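Local atomic coordinates of GlcNAc Inducible Gene 2, GIG2 (Candida albicans, PDB entry 6AKZ), a protein that binds an Fe(III) ion and, as a DUF1479 family protein of the cupin clan, is probably an oxygenase whose substrate is not settled. Residues R41-I46 against M282-L287; E49-A54 against L331-I336; P58-K63 against F82-C87; P276-S281 against C351-E356. One frame throughout, in Å; residues are numbered along the deposited sequence.

Interaction 1. Residues R41-I46 against M282-L287; sequences RLLVEI and MAYIML
Helix-to-helix packing joins helix 32-56 to helix 278-287 here, and Y284 is the residue around which three aliphatic side chains of 41-46 gather. The short axes approach to 10.5 Å and their directions differ by 136°, an oblique crossing, nearer antiparallel than parallel, in which L42 and Y284 have the nearest CA atoms. L42 is the one that touches the opposing backbone. With CG anti to the backbone N (chi1 174°), its two methyls are carried across the gap: CD1 and CD2 both rest on the CB of A283, and CD2 also lies 3.5 Å from the backbone N of Y284. The leucine thus meets the alanine methyl and the backbone of 283-284. I46 meets the root of the tyrosine, its CD1 standing 3.7 Å from Y284 CD1 and 3.8 Å from Y284 CB, with the two side chains at about a right angle. L43 works further out along the ring: its CD2 is 3.8 Å from Y284 CE1 and lies at the ring edge, close to the ring plane. On the 41-46 side the tyrosine therefore meets methyl groups, while its hydroxyl is hydrogen-bonded to H330 ND1 beyond the two helices. W39, on the same long helix, also meets the ring, with planes at about 20°. All five touching residues are buried, and the interface between the segments is apolar. Such a crossing, with leucine and isoleucine methyls set against an alanine and the flank of a tyrosine, is typical of the hydrophobic seam between two packed helices, here in the helical part of a cupin-clan protein.

Interaction 2. Residues E49-A54 against L331-I336; sequences EFTEIA and LHQGII
F50 meets the 331-336 turn along most of its length. It lies directly against the G334 backbone, whose N and CA are both 3.9 Å from F50 CB; CG is next to G334 CA, and CD2 passes near both G334 N and the carbonyl oxygen of L331. At the far end CE2 is 4.0 Å from L331 CD2, a methyl sitting at the ring edge near its plane; the two side chains run side by side in the same direction. CG beside the backbone N (chi1 -65°) is the torsion that lays the ring along the turn. One turn further along helix 32-56, I53 puts CG2 3.4 Å from G334 O and 3.7 Å from I336 CG2, crossing I336 at about a right angle. Q333, extended beyond CG, reaches to the helix, crossing T51 obliquely, and its NE2 ends 2.9 Å from T51 OG1, a hydroxyl bonded to N47 O within the helix. A54 CB lies 3.3 Å from Q333 O at the rim. The chemistry of the contact is thus mixed: two buried apolar pairs, F50 with L331 and I53 with I336, lie on either side of the G334 peptide, while at the more exposed margin the long Q333 chain contributes much of the cover and brings its amide to the hydroxyl of T51.

Interaction 3. Residues P58-K63 against F82-C87; sequences PSYVPK and FKQRGC
This is a stacked cation-pi contact reinforced by a hydrogen bond, joining the loop between helix 32-56 and strand 63-65 to the C-terminal end of helix 76-85. The guanidinium of R85 lies flat on one face of the Y60 ring, with planes only 4° apart and R85 CZ 3.5 Å from the ring centroid. R85 NH1 stands over the middle of the ring, and R85 CZ is 3.3 Å from Y60 CZ. The same NH1 donates to Y60 O at 2.8 Å, in the carbonyl plane and on a lone pair, so one residue offers both its ring face and its backbone oxygen to the arginine. On the other flank R85 NE donates to Q84 OE1 at 2.7 Å, nearly straight at 170°, though from above the amide plane; NH2 adds a weak bond to that oxygen. Held at both ends, the guanidinium has its rotation fixed parallel to the ring, and the arm extended from CG to NE carries it there. Closer to the arginine backbone P62 packs against the aliphatic root of R85, its CG 3.9 Å from R85 CB, and the same P62 CG comes to 3.3 Å from C87 O, a buried oxygen without a partner in the model. V61 CG1 touches C87 SG at 3.9 Å. G86, with positive phi, ends the helix and turns the chain into strand 87-91, which pairs in parallel with strand 63-65 at the margin of the seven-stranded sheet, while helix 32-56 packs against Y60 through E49, E52 and I53.

Interaction 4. Residues P276-S281 against C351-E356; sequences PSLKLS and CDLPHE. With FE (Fe (III) ion), chain B.
L278 and L353 both have CG anti to the backbone N (chi1 179° and -154°), and these torsions send their CD1 methyls to meet at 4.0 Å. L278 CD1 also lies 3.9 Å from D352 CB and equally far from D352 O, so the start of helix 278-287 rests on the bend that leads into strand 355-357. One turn on, S281 packs against P354, its OG 3.7 Å from both CG and CD of the proline ring. That hydroxyl donates to S277 O at 2.8 Å, and S281 N reaches the same oxygen from the opposite face of its plane, so the carbonyl of the N-cap residue S277 accepts twice. The side chain of D352 turns to partners beyond these segments: Y210 OH bonds to OD2, and R229 and R200 form salt bridges with OD1. Beyond the packed leucines the chain carries H355 to the metal. H355 ND1 donates to L353 O at 2.8 Å, almost straight (171°) and with the oxygen close to the ring plane, which fixes the imidazole rotation and directs NE2 to the iron(III) ion at 2.2 Å. L353 thus packs against the helix with its side chain and positions the metal ligand with its carbonyl, a second-shell role. H192 and D194 complete the protein ligands, and three waters bring the coordination to six atoms. Two histidines and one carboxylate, with waters at the remaining positions, form the facial triad typical of cupin-fold non-haem iron oxygenases.

Overall arrangement
All four contacts are largely buried, but their chemistry differs with their place in the fold. Interactions 1 and 2 share helix 32-56 and touch through Y284 and L331; interaction 1 rests on hydrocarbon surfaces, whereas interaction 2 adds a polar margin. Interactions 1 and 4 share helix 278-287, which packs both on helix 32-56, where L280 meets L42, and on the approach to strand 355-357. Interaction 3, the polar one, bonds to interaction 4 through Q84 O and L278 N, at 3.0 Å, while its R85 and Y60 lie against P276. Interaction 4 is nearest the chain centre and alone holds a metal ligand; it meets interaction 2 where G334 O packs on P276 CD.

Interaction 1. Residues R41-I46 against M282-L287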
loop_
_atom_site.group_PDB
_atom_site.type_symbol
_atom_site.label_atom_id
_atom_site.label_comp_id
_atom_site.label_asym_id
_atom_site.label_seq_id
_atom_site.Cartn_x
_atom_site.Cartn_y
_atom_site.Cartn_z
ATOM N N ARG A 41 7.915 1.741 26.876
ATOM C CA ARG A 41 6.426 1.726 26.875
ATOM C C ARG A 41 5.874 0.886 25.663
ATOM O O ARG A 41 4.901 0.142 25.802
ATOM C CB ARG A 41 5.820 3.100 26.749
ATOM C CG ARG A 41 6.188 4.098 27.843
ATOM C CD ARG A 41 5.169 5.247 27.907
ATOM N NE ARG A 41 5.147 6.025 26.658
ATOM C CZ ARG A 41 5.938 7.044 26.376
ATOM N NH1 ARG A 41 6.872 7.452 27.260
ATOM N NH2 ARG A 41 5.806 7.663 25.208
ATOM N N LEU A 42 6.479 1.078 24.511
ATOM C CA LEU A 42 6.058 0.419 23.288
ATOM C C LEU A 42 6.116 -1.126 23.400
ATOM O O LEU A 42 5.143 -1.815 23.084
ATOM C CB LEU A 42 6.880 0.884 22.100
ATOM C CG LEU A 42 6.611 0.150 20.781
ATOM C CD1 LEU A 42 5.157 0.428 20.322
ATOM C CD2 LEU A 42 7.575 0.583 19.734
ATOM N N LEU A 43 7.256 -1.635 23.852
ATOM C CA LEU A 43 7.426 -3.036 24.025
ATOM C C LEU A 43 6.462 -3.653 25.002
ATOM O O LEU A 43 5.944 -4.748 24.727
ATOM C CB LEU A 43 8.874 -3.357 24.399
ATOM C CG LEU A 43 9.976 -3.131 23.385
ATOM C CD1 LEU A 43 11.276 -3.694 23.939
ATOM C CD2 LEU A 43 9.733 -3.703 21.985
ATOM N N VAL A 44 6.112 -2.922 26.053
ATOM C CA VAL A 44 5.183 -3.412 27.026
ATOM C C VAL A 44 3.812 -3.552 26.333
ATOM O O VAL A 44 3.240 -4.604 26.384
ATOM C CB VAL A 44 5.113 -2.487 28.255
ATOM C CG1 VAL A 44 3.919 -2.845 29.139
ATOM C CG2 VAL A 44 6.454 -2.536 29.010
ATOM N N GLU A 45 3.405 -2.522 25.581
ATOM C CA GLU A 45 2.112 -2.519 24.837
ATOM C C GLU A 45 2.099 -3.597 23.757
ATOM O O GLU A 45 1.033 -4.244 23.558
ATOM C CB GLU A 45 1.766 -1.179 24.185
ATOM C CG GLU A 45 1.443 -0.085 25.200
ATOM C CD GLU A 45 0.466 -0.555 26.270
ATOM O OE1 GLU A 45 -0.698 -0.857 25.892
ATOM O OE2 GLU A 45 0.882 -0.725 27.451
ATOM N N ILE A 46 3.212 -3.741 23.042
ATOM C CA ILE A 46 3.314 -4.775 22.020
ATOM C C ILE A 46 3.041 -6.170 22.644
ATOM O O ILE A 46 2.227 -6.962 22.111
ATOM C CB ILE A 46 4.624 -4.720 21.254
ATOM C CG1 ILE A 46 4.540 -3.605 20.200
ATOM C CG2 ILE A 46 5.003 -6.026 20.636
ATOM C CD1 ILE A 46 5.810 -3.445 19.333
ATOM N N MET A 282 4.372 0.405 13.276
ATOM C CA MET A 282 5.243 1.428 12.778
ATOM C C MET A 282 6.104 2.113 13.864
ATOM O O MET A 282 7.187 2.555 13.591
ATOM C CB MET A 282 4.490 2.451 11.920
ATOM C CG MET A 282 3.942 1.893 10.609
ATOM S SD MET A 282 5.164 1.024 9.619
ATOM C CE MET A 282 6.419 2.257 9.314
ATOM N N ALA A 283 5.622 2.167 15.076
ATOM C CA ALA A 283 6.433 2.700 16.184
ATOM C C ALA A 283 7.619 1.762 16.292
ATOM O O ALA A 283 8.732 2.193 16.414
ATOM C CB ALA A 283 5.615 2.761 17.454
ATOM N N TYR A 284 7.406 0.470 16.229
ATOM C CA TYR A 284 8.474 -0.502 16.428
ATOM C C TYR A 284 9.454 -0.500 15.268
ATOM O O TYR A 284 10.684 -0.403 15.452
ATOM C CB TYR A 284 7.859 -1.894 16.553
ATOM C CG TYR A 284 8.869 -2.988 16.819
ATOM C CD1 TYR A 284 9.322 -3.297 18.118
ATOM C CD2 TYR A 284 9.371 -3.736 15.751
ATOM C CE1 TYR A 284 10.249 -4.335 18.315
ATOM C CE2 TYR A 284 10.285 -4.761 15.961
ATOM C CZ TYR A 284 10.696 -5.068 17.228
ATOM O OH TYR A 284 11.607 -6.114 17.366
ATOM N N ILE A 285 8.917 -0.479 14.065
ATOM C CA ILE A 285 9.715 -0.524 12.839
ATOM C C ILE A 285 10.576 0.717 12.780
ATOM O O ILE A 285 11.781 0.571 12.543
ATOM C CB ILE A 285 8.862 -0.683 11.580
ATOM C CG1 ILE A 285 8.332 -2.136 11.565
ATOM C CG2 ILE A 285 9.608 -0.465 10.278
ATOM C CD1 ILE A 285 7.115 -2.411 10.722
ATOM N N MET A 286 9.960 1.887 12.920
ATOM C CA MET A 286 10.719 3.142 12.765
ATOM C C MET A 286 11.818 3.300 13.775
ATOM O O MET A 286 12.819 3.899 13.467
ATOM C CB MET A 286 9.835 4.378 12.755
ATOM C CG MET A 286 8.871 4.395 11.557
ATOM S SD MET A 286 9.543 4.018 9.896
ATOM C CE MET A 286 10.777 5.304 9.709
ATOM N N LEU A 287 11.570 2.872 14.998
ATOM C CA LEU A 287 12.593 2.922 16.031
ATOM C C LEU A 287 13.565 1.769 16.071
ATOM O O LEU A 287 14.614 1.876 16.735
ATOM C CB LEU A 287 11.947 3.070 17.413
ATOM C CG LEU A 287 11.142 4.342 17.667
ATOM C CD1 LEU A 287 10.496 4.361 19.021
ATOM C CD2 LEU A 287 11.979 5.573 17.535
#

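Interaction 2. Residues E49-A54 against L331-I336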
loop_
_atom_site.group_PDB
_atom_site.type_symbol
_atom_site.label_atom_id
_atom_site.label_comp_id
_atom_site.label_asym_id
_atom_site.label_seq_id
_atom_site.Cartn_x
_atom_site.Cartn_y
_atom_site.Cartn_z
ATOM N N GLU A 49 -0.713 -6.490 23.398
ATOM C CA GLU A 49 -1.711 -6.401 22.321
ATOM C C GLU A 49 -1.427 -7.543 21.345
ATOM O O GLU A 49 -2.381 -8.130 20.818
ATOM C CB GLU A 49 -1.638 -5.076 21.595
ATOM C CG GLU A 49 -2.582 -4.995 20.382
ATOM C CD GLU A 49 -2.797 -3.609 19.783
ATOM O OE1 GLU A 49 -3.311 -2.732 20.518
ATOM O OE2 GLU A 49 -2.506 -3.386 18.560
ATOM N N PHE A 50 -0.162 -7.880 21.107
ATOM C CA PHE A 50 0.152 -8.904 20.068
ATOM C C PHE A 50 -0.152 -10.293 20.620
ATOM O O PHE A 50 -0.540 -11.170 19.856
ATOM C CB PHE A 50 1.546 -8.869 19.445
ATOM C CG PHE A 50 1.862 -7.634 18.631
ATOM C CD1 PHE A 50 0.963 -6.553 18.496
ATOM C CD2 PHE A 50 3.083 -7.568 17.980
ATOM C CE1 PHE A 50 1.307 -5.423 17.767
ATOM C CE2 PHE A 50 3.397 -6.464 17.198
ATOM C CZ PHE A 50 2.509 -5.375 17.125
ATOM N N THR A 51 -0.042 -10.456 21.945
ATOM C CA THR A 51 -0.554 -11.626 22.589
ATOM C C THR A 51 -2.037 -11.776 22.332
ATOM O O THR A 51 -2.473 -12.910 22.016
ATOM C CB THR A 51 -0.201 -11.617 24.083
ATOM O OG1 THR A 51 1.207 -11.724 24.243
ATOM C CG2 THR A 51 -0.883 -12.770 24.851
ATOM N N GLU A 52 -2.835 -10.724 22.559
ATOM C CA GLU A 52 -4.271 -10.803 22.346
ATOM C C GLU A 52 -4.558 -11.194 20.884
ATOM O O GLU A 52 -5.334 -12.040 20.621
ATOM C CB GLU A 52 -4.964 -9.515 22.773
ATOM C CG GLU A 52 -6.425 -9.487 22.455
ATOM C CD GLU A 52 -7.181 -8.213 22.847
ATOM O OE1 GLU A 52 -7.231 -7.970 24.071
ATOM O OE2 GLU A 52 -7.897 -7.550 21.993
ATOM N N ILE A 53 -3.806 -10.636 19.944
ATOM C CA ILE A 53 -4.048 -10.919 18.542
ATOM C C ILE A 53 -3.852 -12.393 18.283
ATOM O O ILE A 53 -4.665 -13.052 17.660
ATOM C CB ILE A 53 -3.146 -10.111 17.598
ATOM C CG1 ILE A 53 -3.532 -8.660 17.681
ATOM C CG2 ILE A 53 -3.239 -10.708 16.176
ATOM C CD1 ILE A 53 -2.614 -7.732 16.874
ATOM N N ALA A 54 -2.697 -12.878 18.723
ATOM C CA ALA A 54 -2.311 -14.299 18.547
ATOM C C ALA A 54 -3.398 -15.248 19.128
ATOM O O ALA A 54 -3.700 -16.311 18.558
ATOM C CB ALA A 54 -0.990 -14.545 19.215
ATOM N N LEU A 331 7.547 -8.465 16.309
ATOM C CA LEU A 331 6.389 -8.440 15.421
ATOM C C LEU A 331 5.755 -9.806 15.207
ATOM O O LEU A 331 4.574 -9.885 14.904
ATOM C CB LEU A 331 6.752 -7.801 14.059
ATOM C CG LEU A 331 7.264 -6.368 14.078
ATOM C CD1 LEU A 331 7.566 -5.989 12.634
ATOM C CD2 LEU A 331 6.333 -5.353 14.764
ATOM N N HIS A 332 6.529 -10.882 15.325
ATOM C CA HIS A 332 6.083 -12.134 14.825
ATOM C C HIS A 332 4.858 -12.698 15.538
ATOM O O HIS A 332 4.017 -13.279 14.902
ATOM C CB HIS A 332 7.233 -13.088 14.726
ATOM C CG HIS A 332 8.257 -12.625 13.714
ATOM N ND1 HIS A 332 9.126 -13.478 13.062
ATOM C CD2 HIS A 332 8.528 -11.382 13.227
ATOM C CE1 HIS A 332 9.895 -12.783 12.242
ATOM N NE2 HIS A 332 9.544 -11.510 12.316
ATOM N N GLN A 333 4.694 -12.384 16.807
ATOM C CA GLN A 333 3.611 -12.898 17.598
ATOM C C GLN A 333 2.245 -12.403 17.079
ATOM O O GLN A 333 1.221 -13.035 17.266
ATOM C CB GLN A 333 3.782 -12.355 19.003
ATOM C CG GLN A 333 2.723 -12.846 19.950
ATOM C CD GLN A 333 2.991 -12.482 21.399
ATOM O OE1 GLN A 333 3.551 -11.425 21.731
ATOM N NE2 GLN A 333 2.563 -13.353 22.259
ATOM N N GLY A 334 2.292 -11.252 16.440
ATOM C CA GLY A 334 1.120 -10.592 15.954
ATOM C C GLY A 334 0.559 -10.971 14.604
ATOM O O GLY A 334 -0.477 -10.394 14.189
ATOM N N ILE A 335 1.270 -11.827 13.858
ATOM C CA ILE A 335 0.916 -12.177 12.521
ATOM C C ILE A 335 -0.188 -13.233 12.509
ATOM O O ILE A 335 -0.122 -14.259 13.205
ATOM C CB ILE A 335 2.125 -12.668 11.724
ATOM C CG1 ILE A 335 3.271 -11.630 11.740
ATOM C CG2 ILE A 335 1.759 -12.907 10.298
ATOM C CD1 ILE A 335 4.601 -12.250 11.377
ATOM N N ILE A 336 -1.239 -12.910 11.776
ATOM C CA ILE A 336 -2.363 -13.790 11.572
ATOM C C ILE A 336 -2.777 -13.859 10.140
ATOM O O ILE A 336 -2.577 -12.911 9.335
ATOM C CB ILE A 336 -3.580 -13.357 12.435
ATOM C CG1 ILE A 336 -3.933 -11.895 12.236
ATOM C CG2 ILE A 336 -3.268 -13.631 13.883
ATOM C CD1 ILE A 336 -5.306 -11.591 12.779
#

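Interaction 3. Residues P58-K63 against F82-C87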
loop_
_atom_site.group_PDB
_atom_site.type_symbol
_atom_site.label_atom_id
_atom_site.label_comp_id
_atom_site.label_asym_id
_atom_site.label_seq_id
_atom_site.Cartn_x
_atom_site.Cartn_y
_atom_site.Cartn_z
ATOM N N PRO A 58 -7.728 -14.980 13.177
ATOM C CA PRO A 58 -8.221 -14.245 12.057
ATOM C C PRO A 58 -9.452 -13.366 12.258
ATOM O O PRO A 58 -9.563 -12.329 11.581
ATOM C CB PRO A 58 -8.499 -15.358 11.023
ATOM C CG PRO A 58 -7.476 -16.375 11.285
ATOM C CD PRO A 58 -7.505 -16.398 12.813
ATOM N N SER A 59 -10.345 -13.686 13.214
ATOM C CA SER A 59 -11.504 -12.837 13.424
ATOM C C SER A 59 -11.117 -11.436 13.956
ATOM O O SER A 59 -12.006 -10.538 14.050
ATOM C CB SER A 59 -12.471 -13.513 14.329
ATOM O OG SER A 59 -11.914 -13.602 15.618
ATOM N N TYR A 60 -9.860 -11.267 14.402
ATOM C CA TYR A 60 -9.334 -9.966 14.794
ATOM C C TYR A 60 -9.373 -8.957 13.626
ATOM O O TYR A 60 -9.490 -7.749 13.853
ATOM C CB TYR A 60 -7.963 -10.113 15.408
ATOM C CG TYR A 60 -7.418 -8.898 16.119
ATOM C CD1 TYR A 60 -6.782 -7.886 15.425
ATOM C CD2 TYR A 60 -7.604 -8.743 17.461
ATOM C CE1 TYR A 60 -6.288 -6.781 16.076
ATOM C CE2 TYR A 60 -7.112 -7.672 18.153
ATOM C CZ TYR A 60 -6.505 -6.682 17.487
ATOM O OH TYR A 60 -6.040 -5.639 18.199
ATOM N N VAL A 61 -9.312 -9.411 12.371
ATOM C CA VAL A 61 -9.283 -8.494 11.279
ATOM C C VAL A 61 -10.655 -7.894 11.100
ATOM O O VAL A 61 -11.639 -8.611 10.994
ATOM C CB VAL A 61 -8.919 -9.243 9.932
ATOM C CG1 VAL A 61 -9.087 -8.371 8.727
ATOM C CG2 VAL A 61 -7.503 -9.778 10.093
ATOM N N PRO A 62 -10.736 -6.570 11.054
ATOM C CA PRO A 62 -12.030 -5.942 10.792
ATOM C C PRO A 62 -12.722 -6.460 9.502
ATOM O O PRO A 62 -12.098 -6.633 8.440
ATOM C CB PRO A 62 -11.673 -4.486 10.668
ATOM C CG PRO A 62 -10.399 -4.324 11.434
ATOM C CD PRO A 62 -9.647 -5.592 11.179
ATOM N N LYS A 63 -13.996 -6.714 9.619
ATOM C CA LYS A 63 -14.757 -7.211 8.534
ATOM C C LYS A 63 -16.148 -6.592 8.581
ATOM O O LYS A 63 -16.692 -6.393 9.617
ATOM C CB LYS A 63 -14.858 -8.732 8.693
ATOM C CG LYS A 63 -15.462 -9.466 7.543
ATOM C CD LYS A 63 -15.285 -10.973 7.609
ATOM C CE LYS A 63 -16.380 -11.697 8.343
ATOM N NZ LYS A 63 -15.965 -13.111 8.486
ATOM N N PHE A 82 -10.765 -0.141 11.867
ATOM C CA PHE A 82 -9.907 -0.038 10.667
ATOM C C PHE A 82 -8.724 0.895 10.955
ATOM O O PHE A 82 -7.603 0.514 10.693
ATOM C CB PHE A 82 -10.639 0.451 9.471
ATOM C CG PHE A 82 -9.718 0.766 8.305
ATOM C CD1 PHE A 82 -9.008 -0.234 7.678
ATOM C CD2 PHE A 82 -9.546 2.080 7.923
ATOM C CE1 PHE A 82 -8.184 0.061 6.604
ATOM C CE2 PHE A 82 -8.685 2.402 6.902
ATOM C CZ PHE A 82 -7.946 1.382 6.288
ATOM N N LYS A 83 -8.944 2.071 11.577
ATOM C CA LYS A 83 -7.821 2.912 11.874
ATOM C C LYS A 83 -6.823 2.291 12.861
ATOM O O LYS A 83 -5.660 2.632 12.814
ATOM C CB LYS A 83 -8.247 4.290 12.338
ATOM C CG LYS A 83 -9.017 5.040 11.254
ATOM C CD LYS A 83 -9.074 6.529 11.570
ATOM C CE LYS A 83 -9.478 7.299 10.349
ATOM N NZ LYS A 83 -9.214 8.785 10.408
ATOM N N GLN A 84 -7.287 1.488 13.821
ATOM C CA GLN A 84 -6.414 0.777 14.752
ATOM C C GLN A 84 -5.664 -0.376 14.093
ATOM O O GLN A 84 -4.444 -0.589 14.292
ATOM C CB GLN A 84 -7.236 0.249 15.973
ATOM C CG GLN A 84 -6.425 -0.639 16.925
ATOM C CD GLN A 84 -7.179 -1.651 17.852
ATOM O OE1 GLN A 84 -8.283 -2.182 17.596
ATOM N NE2 GLN A 84 -6.540 -1.907 18.945
ATOM N N ARG A 85 -6.383 -1.134 13.311
ATOM C CA ARG A 85 -5.878 -2.421 12.871
ATOM C C ARG A 85 -5.272 -2.410 11.477
ATOM O O ARG A 85 -4.486 -3.327 11.128
ATOM C CB ARG A 85 -6.988 -3.474 13.005
ATOM C CG ARG A 85 -7.357 -3.683 14.464
ATOM C CD ARG A 85 -8.508 -4.591 14.778
ATOM N NE ARG A 85 -8.814 -4.455 16.218
ATOM C CZ ARG A 85 -9.461 -5.377 16.894
ATOM N NH1 ARG A 85 -9.924 -6.472 16.272
ATOM N NH2 ARG A 85 -9.714 -5.187 18.186
ATOM N N GLY A 86 -5.650 -1.381 10.704
ATOM C CA GLY A 86 -5.022 -1.065 9.421
ATOM C C GLY A 86 -5.390 -1.971 8.267
ATOM O O GLY A 86 -4.709 -1.994 7.228
ATOM N N CYS A 87 -6.419 -2.815 8.416
ATOM C CA CYS A 87 -6.860 -3.727 7.348
ATOM C C CYS A 87 -8.394 -3.860 7.523
ATOM O O CYS A 87 -8.969 -3.523 8.574
ATOM C CB CYS A 87 -6.138 -5.109 7.404
ATOM S SG CYS A 87 -6.204 -5.815 9.066
#

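Interaction 4. Residues P276-S281 against C351-E356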
loop_
_atom_site.group_PDB
_atom_site.type_symbol
_atom_site.label_atom_id
_atom_site.label_comp_id
_atom_site.label_asym_id
_atom_site.label_seq_id
_atom_site.Cartn_x
_atom_site.Cartn_y
_atom_site.Cartn_z
ATOM N N PRO A 276 -2.262 -6.991 12.285
ATOM C CA PRO A 276 -3.316 -6.021 12.283
ATOM C C PRO A 276 -3.213 -5.003 13.426
ATOM O O PRO A 276 -4.104 -4.865 14.310
ATOM C CB PRO A 276 -4.578 -6.915 12.312
ATOM C CG PRO A 276 -4.151 -8.017 13.244
ATOM C CD PRO A 276 -2.768 -8.337 12.686
ATOM N N SER A 277 -2.062 -4.339 13.521
ATOM C CA SER A 277 -1.904 -3.334 14.534
ATOM C C SER A 277 -0.999 -2.234 13.915
ATOM O O SER A 277 0.219 -2.321 13.940
ATOM C CB SER A 277 -1.238 -3.943 15.786
ATOM O OG SER A 277 -1.020 -2.949 16.822
ATOM N N LEU A 278 -1.602 -1.156 13.444
ATOM C CA LEU A 278 -0.883 -0.251 12.560
ATOM C C LEU A 278 0.118 0.626 13.327
ATOM O O LEU A 278 1.295 0.714 12.962
ATOM C CB LEU A 278 -1.910 0.570 11.732
ATOM C CG LEU A 278 -1.393 1.594 10.774
ATOM C CD1 LEU A 278 -0.454 0.966 9.763
ATOM C CD2 LEU A 278 -2.637 2.184 10.039
ATOM N N LYS A 279 -0.368 1.307 14.367
ATOM C CA LYS A 279 0.434 2.191 15.146
ATOM C C LYS A 279 1.548 1.474 15.858
ATOM O O LYS A 279 2.693 1.959 15.801
ATOM C CB LYS A 279 -0.394 2.974 16.165
ATOM C CG LYS A 279 0.314 4.098 16.886
ATOM C CD LYS A 279 -0.563 4.595 18.043
ATOM C CE LYS A 279 -1.690 5.470 17.576
ATOM N NZ LYS A 279 -2.598 5.762 18.707
ATOM N N LEU A 280 1.276 0.392 16.559
ATOM C CA LEU A 280 2.361 -0.312 17.250
ATOM C C LEU A 280 3.394 -0.835 16.286
ATOM O O LEU A 280 4.618 -0.804 16.562
ATOM C CB LEU A 280 1.810 -1.444 18.121
ATOM C CG LEU A 280 0.998 -1.050 19.306
ATOM C CD1 LEU A 280 0.539 -2.245 20.088
ATOM C CD2 LEU A 280 1.719 -0.090 20.204
ATOM N N SER A 281 2.930 -1.368 15.153
ATOM C CA SER A 281 3.833 -1.811 14.119
ATOM C C SER A 281 4.862 -0.745 13.662
ATOM O O SER A 281 6.057 -1.004 13.603
ATOM C CB SER A 281 3.107 -2.390 12.922
ATOM O OG SER A 281 2.520 -3.677 13.172
ATOM N N CYS A 351 -0.805 1.038 3.620
ATOM C CA CYS A 351 0.517 0.955 3.043
ATOM C C CYS A 351 1.629 0.670 4.043
ATOM O O CYS A 351 2.687 0.183 3.667
ATOM C CB CYS A 351 0.843 2.217 2.190
ATOM S SG CYS A 351 0.767 3.744 3.159
ATOM N N ASP A 352 1.397 0.947 5.301
ATOM C CA ASP A 352 2.374 0.676 6.371
ATOM C C ASP A 352 2.090 -0.596 7.152
ATOM O O ASP A 352 2.658 -0.769 8.261
ATOM C CB ASP A 352 2.482 1.861 7.323
ATOM C CG ASP A 352 3.372 3.008 6.808
ATOM O OD1 ASP A 352 4.047 2.854 5.736
ATOM O OD2 ASP A 352 3.264 4.122 7.430
ATOM N N LEU A 353 1.185 -1.476 6.668
ATOM C CA LEU A 353 0.886 -2.666 7.439
ATOM C C LEU A 353 1.808 -3.851 7.046
ATOM O O LEU A 353 1.988 -4.196 5.838
ATOM C CB LEU A 353 -0.564 -3.079 7.231
ATOM C CG LEU A 353 -1.104 -3.863 8.390
ATOM C CD1 LEU A 353 -1.309 -2.942 9.585
ATOM C CD2 LEU A 353 -2.412 -4.586 8.108
ATOM N N PRO A 354 2.495 -4.418 8.027
ATOM C CA PRO A 354 3.273 -5.626 7.703
ATOM C C PRO A 354 2.350 -6.730 7.198
ATOM O O PRO A 354 1.313 -6.991 7.809
ATOM C CB PRO A 354 3.883 -5.980 9.056
ATOM C CG PRO A 354 3.784 -4.763 9.917
ATOM C CD PRO A 354 2.623 -4.036 9.441
ATOM N N HIS A 355 2.799 -7.438 6.142
ATOM C CA HIS A 355 2.003 -8.470 5.580
ATOM C C HIS A 355 2.920 -9.447 4.864
ATOM O O HIS A 355 4.116 -9.163 4.616
ATOM C CB HIS A 355 0.962 -7.885 4.645
ATOM C CG HIS A 355 1.578 -7.153 3.508
ATOM N ND1 HIS A 355 2.116 -5.906 3.654
ATOM C CD2 HIS A 355 1.841 -7.525 2.236
ATOM C CE1 HIS A 355 2.653 -5.517 2.505
ATOM N NE2 HIS A 355 2.496 -6.486 1.638
ATOM N N GLU A 356 2.377 -10.608 4.603
ATOM C CA GLU A 356 3.061 -11.634 3.725
ATOM C C GLU A 356 1.979 -12.550 3.185
ATOM O O GLU A 356 0.845 -12.522 3.643
ATOM C CB GLU A 356 4.032 -12.481 4.566
ATOM C CG GLU A 356 3.407 -13.091 5.788
ATOM C CD GLU A 356 4.322 -13.983 6.663
ATOM O OE1 GLU A 356 5.548 -14.007 6.449
ATOM O OE2 GLU A 356 3.765 -14.673 7.576
HETATM FE FE FE B . 3.665 -6.783 -0.245
HETATM O O HOH W 1 4.842 -6.940 -2.110
HETATM O O HOH W 2 2.127 -6.387 -1.566
HETATM O O HOH W 3 2.998 -8.813 -0.711
#